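Local coordinates for TRAP dicarboxylate ABC transporter, substrate-binding protein (Roseobacter denitrificans, PDB 4OVQ) that binds beta-D-glucuronate in the periplasm as the solute-binding component of a TRAP transport system, probably handing it on for uptake, at residues D24-W29 and A81-N86. Numbering follows the deposited sequence.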
ATOM      1  N   ASP A  24      -2.174   1.983 -28.194  1.00 38.45           N
ATOM      2  CA  ASP A  24      -0.905   1.267 -28.062  1.00 34.79           C
ATOM      3  C   ASP A  24       0.043   1.986 -27.101  1.00 34.26           C
ATOM      4  O   ASP A  24       0.880   1.349 -26.454  1.00 32.28           O
ATOM      5  CB  ASP A  24      -0.218   1.107 -29.429  1.00 39.37           C
ATOM      6  CG  ASP A  24      -1.073   0.357 -30.428  1.00 42.58           C
ATOM      7  OD1 ASP A  24      -1.520  -0.773 -30.111  1.00 44.61           O
ATOM      8  OD2 ASP A  24      -1.306   0.904 -31.526  1.00 45.14           O
ATOM      9  N   ASN A  25      -0.100   3.305 -27.010  1.00 27.22           N
ATOM     10  CA  ASN A  25       0.725   4.125 -26.124  1.00 18.69           C
ATOM     11  C   ASN A  25      -0.042   4.402 -24.835  1.00 23.75           C
ATOM     12  O   ASN A  25      -1.036   5.146 -24.812  1.00 24.25           O
ATOM     13  CB  ASN A  25       1.105   5.423 -26.812  1.00 26.17           C
ATOM     14  CG  ASN A  25       1.857   5.188 -28.121  1.00 32.85           C
ATOM     15  OD1 ASN A  25       2.500   4.151 -28.309  1.00 40.27           O
ATOM     16  ND2 ASN A  25       1.786   6.161 -29.029  1.00 37.42           N
ATOM     17  N   TRP A  26       0.414   3.778 -23.762  1.00 17.07           N
ATOM     18  CA  TRP A  26      -0.310   3.810 -22.511  1.00 13.87           C
ATOM     19  C   TRP A  26       0.179   4.910 -21.578  1.00 15.47           C
ATOM     20  O   TRP A  26       1.299   5.419 -21.698  1.00 17.66           O
ATOM     21  CB  TRP A  26      -0.150   2.457 -21.796  1.00 15.04           C
ATOM     22  CG  TRP A  26      -0.696   1.228 -22.538  1.00 14.13           C
ATOM     23  CD1 TRP A  26      -1.557   1.224 -23.604  1.00 16.27           C
ATOM     24  CD2 TRP A  26      -0.425  -0.153 -22.243  1.00 15.75           C
ATOM     25  NE1 TRP A  26      -1.829  -0.072 -23.984  1.00 15.67           N
ATOM     26  CE2 TRP A  26      -1.143  -0.934 -23.171  1.00 16.85           C
ATOM     27  CE3 TRP A  26       0.373  -0.800 -21.297  1.00 12.64           C
ATOM     28  CZ2 TRP A  26      -1.100  -2.333 -23.165  1.00 17.50           C
ATOM     29  CZ3 TRP A  26       0.417  -2.181 -21.284  1.00 15.43           C
ATOM     30  CH2 TRP A  26      -0.295  -2.937 -22.226  1.00 16.61           C
ATOM     31  N   ARG A  27      -0.671   5.228 -20.608  1.00 14.69           N
ATOM     32  CA  ARG A  27      -0.306   6.120 -19.531  1.00 14.03           C
ATOM     33  C   ARG A  27      -0.432   5.362 -18.214  1.00 10.29           C
ATOM     34  O   ARG A  27      -1.337   4.531 -18.058  1.00 14.37           O
ATOM     35  CB  ARG A  27      -1.208   7.353 -19.539  1.00 19.83           C
ATOM     36  CG  ARG A  27      -1.025   8.147 -20.817  1.00 20.95           C
ATOM     37  CD  ARG A  27      -2.167   9.069 -21.099  1.00 29.27           C
ATOM     38  NE  ARG A  27      -2.382  10.008 -20.014  1.00 33.74           N
ATOM     39  CZ  ARG A  27      -3.452  10.044 -19.218  1.00 28.92           C
ATOM     40  NH1 ARG A  27      -4.458   9.182 -19.350  1.00 37.12           N
ATOM     41  NH2 ARG A  27      -3.515  10.975 -18.269  1.00 27.18           N
ATOM     42  N   GLY A  28       0.483   5.660 -17.304  1.00 13.84           N
ATOM     43  CA  GLY A  28       0.502   5.040 -15.995  1.00 15.71           C
ATOM     44  C   GLY A  28       0.629   6.020 -14.844  1.00 14.43           C
ATOM     45  O   GLY A  28       1.241   7.081 -14.978  1.00 14.85           O
ATOM     46  N   TRP A  29       0.066   5.635 -13.700  1.00 11.14           N
ATOM     47  CA  TRP A  29       0.097   6.439 -12.478  1.00  9.00           C
ATOM     48  C   TRP A  29       0.974   5.851 -11.396  1.00  8.72           C
ATOM     49  O   TRP A  29       0.956   4.623 -11.161  1.00  9.24           O
ATOM     50  CB  TRP A  29      -1.341   6.583 -11.950  1.00  8.88           C
ATOM     51  CG  TRP A  29      -1.585   7.395 -10.734  1.00 12.41           C
ATOM     52  CD1 TRP A  29      -2.043   8.691 -10.700  1.00 11.60           C
ATOM     53  CD2 TRP A  29      -1.476   6.974  -9.363  1.00 10.86           C
ATOM     54  NE1 TRP A  29      -2.182   9.095  -9.406  1.00 10.59           N
ATOM     55  CE2 TRP A  29      -1.845   8.072  -8.561  1.00  9.70           C
ATOM     56  CE3 TRP A  29      -1.074   5.785  -8.739  1.00  9.91           C
ATOM     57  CZ2 TRP A  29      -1.833   8.019  -7.150  1.00 10.32           C
ATOM     58  CZ3 TRP A  29      -1.033   5.735  -7.352  1.00 10.61           C
ATOM     59  CH2 TRP A  29      -1.469   6.828  -6.568  1.00  8.88           C
ATOM     60  N   ALA A  81      -9.803   5.188 -18.590  1.00 13.54           N
ATOM     61  CA  ALA A  81      -9.210   6.479 -18.894  1.00 13.05           C
ATOM     62  C   ALA A  81      -7.680   6.483 -18.712  1.00 12.82           C
ATOM     63  O   ALA A  81      -6.975   7.324 -19.286  1.00 18.32           O
ATOM     64  CB  ALA A  81      -9.847   7.521 -18.019  1.00 17.99           C
ATOM     65  N   LEU A  82      -7.194   5.513 -17.941  1.00 12.25           N
ATOM     66  CA  LEU A  82      -5.766   5.296 -17.705  1.00 13.09           C
ATOM     67  C   LEU A  82      -5.550   3.809 -17.823  1.00 15.99           C
ATOM     68  O   LEU A  82      -6.367   3.031 -17.371  1.00 15.98           O
ATOM     69  CB  LEU A  82      -5.462   5.733 -16.285  1.00 18.93           C
ATOM     70  CG  LEU A  82      -4.165   6.401 -15.886  1.00 30.82           C
ATOM     71  CD1 LEU A  82      -3.837   7.541 -16.839  1.00 27.64           C
ATOM     72  CD2 LEU A  82      -4.336   6.892 -14.446  1.00 21.02           C
ATOM     73  N   GLU A  83      -4.453   3.379 -18.418  1.00 13.13           N
ATOM     74  CA  GLU A  83      -4.244   1.950 -18.587  1.00 13.76           C
ATOM     75  C   GLU A  83      -3.590   1.280 -17.368  1.00 11.58           C
ATOM     76  O   GLU A  83      -3.887   0.132 -17.068  1.00 11.35           O
ATOM     77  CB  GLU A  83      -3.357   1.688 -19.818  1.00 12.45           C
ATOM     78  CG  GLU A  83      -3.999   2.135 -21.158  1.00 19.34           C
ATOM     79  CD  GLU A  83      -3.968   3.654 -21.426  1.00 12.62           C
ATOM     80  OE1 GLU A  83      -3.334   4.451 -20.709  1.00 18.65           O
ATOM     81  OE2 GLU A  83      -4.638   4.062 -22.400  1.00 31.92           O
ATOM     82  N   ILE A  84      -2.681   1.993 -16.715  1.00 10.75           N
ATOM     83  CA  ILE A  84      -1.776   1.371 -15.753  1.00  9.10           C
ATOM     84  C   ILE A  84      -1.732   2.168 -14.469  1.00  9.56           C
ATOM     85  O   ILE A  84      -1.725   3.407 -14.493  1.00  9.71           O
ATOM     86  CB  ILE A  84      -0.334   1.279 -16.347  1.00  9.84           C
ATOM     87  CG1 ILE A  84      -0.297   0.307 -17.531  1.00 11.97           C
ATOM     88  CG2 ILE A  84       0.656   0.904 -15.276  1.00 10.16           C
ATOM     89  CD1 ILE A  84      -0.444  -1.156 -17.180  1.00 12.32           C
ATOM     90  N   GLY A  85      -1.623   1.457 -13.348  1.00  9.22           N
ATOM     91  CA  GLY A  85      -1.294   2.101 -12.083  1.00  8.08           C
ATOM     92  C   GLY A  85      -0.433   1.187 -11.232  1.00  8.73           C
ATOM     93  O   GLY A  85      -0.513  -0.027 -11.313  1.00 11.02           O
ATOM     94  N   ASN A  86       0.448   1.772 -10.445  1.00  7.60           N
ATOM     95  CA  ASN A  86       1.002   1.093  -9.294  1.00  7.56           C
ATOM     96  C   ASN A  86       0.156   1.544  -8.106  1.00  6.71           C
ATOM     97  O   ASN A  86       0.283   2.675  -7.641  1.00  7.46           O
ATOM     98  CB  ASN A  86       2.489   1.450  -9.117  1.00  6.95           C
ATOM     99  CG  ASN A  86       2.989   1.272  -7.685  1.00  8.93           C
ATOM    100  OD1 ASN A  86       3.769   2.080  -7.182  1.00  8.45           O
ATOM    101  ND2 ASN A  86       2.524   0.231  -7.020  1.00  7.82           N
TER
HETATM  102  O   HOH W   1      -3.391   5.730 -24.280  1.00 31.30           O
HETATM  103  O   HOH W   2      -4.512   6.882 -20.825  1.00 25.20           O
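Glu83 and Trp26 meet because each turns CG anti to its own carbonyl carbon (chi1 -64° and -62°), and a bend at chi2 (77°) then turns the Glu83 carboxylate against the backbone where Trp26 joins Arg27. Its CG lies over one face of the indole, 3.6 Å from Trp26 CD1, with CB making a CH-pi contact to the five-membered ring; carboxylate and indole planes are nearly parallel. The amide N of Arg27 reaches Glu83 OE1 at 2.8 Å in an almost straight bond, entering from above the carboxylate plane. Here a side chain takes the amide that a backbone carbonyl would hold in regular pairing. Water 1 joins Glu83 OE2 to Asn25 O, and water 2 lies between Glu83 OE1 and Arg27 NH1. Replacing Glu83 by alanine would remove the carboxylate and CG, and is likely to leave the Arg27 amide and both waters without that partner and thin the cover over the indole. Beyond Glu83, parallel beta pairing takes over: Ile84 N to Arg27 O at 3.2 Å, Trp29 N to Ile84 O at 3.0 Å, and Asn86 N to Trp29 O at 3.0 Å. Leu82 spreads its methyls, CD1 over a face of the Arg27 guanidinium and CD2 against Trp29 CB at 3.9 Å. The edge of the Trp29 indole faces Asn86 O, 3.3 Å from CZ3, while its NE1 bonds to Gly68 O. Asn86 OD1 accepts from Asn38 ND2, and its ND2 bonds to Cys235 O and to the glucuronate-binding Glu234, so the pairing leads towards the ligand cleft. Strand 25-29 runs between 58-62 and 84-88 in a five-stranded mixed sheet; Trp26 and Ile84 pack against helix 37-52 on one face, Leu82 and Trp29 against helix 70-79 on the other.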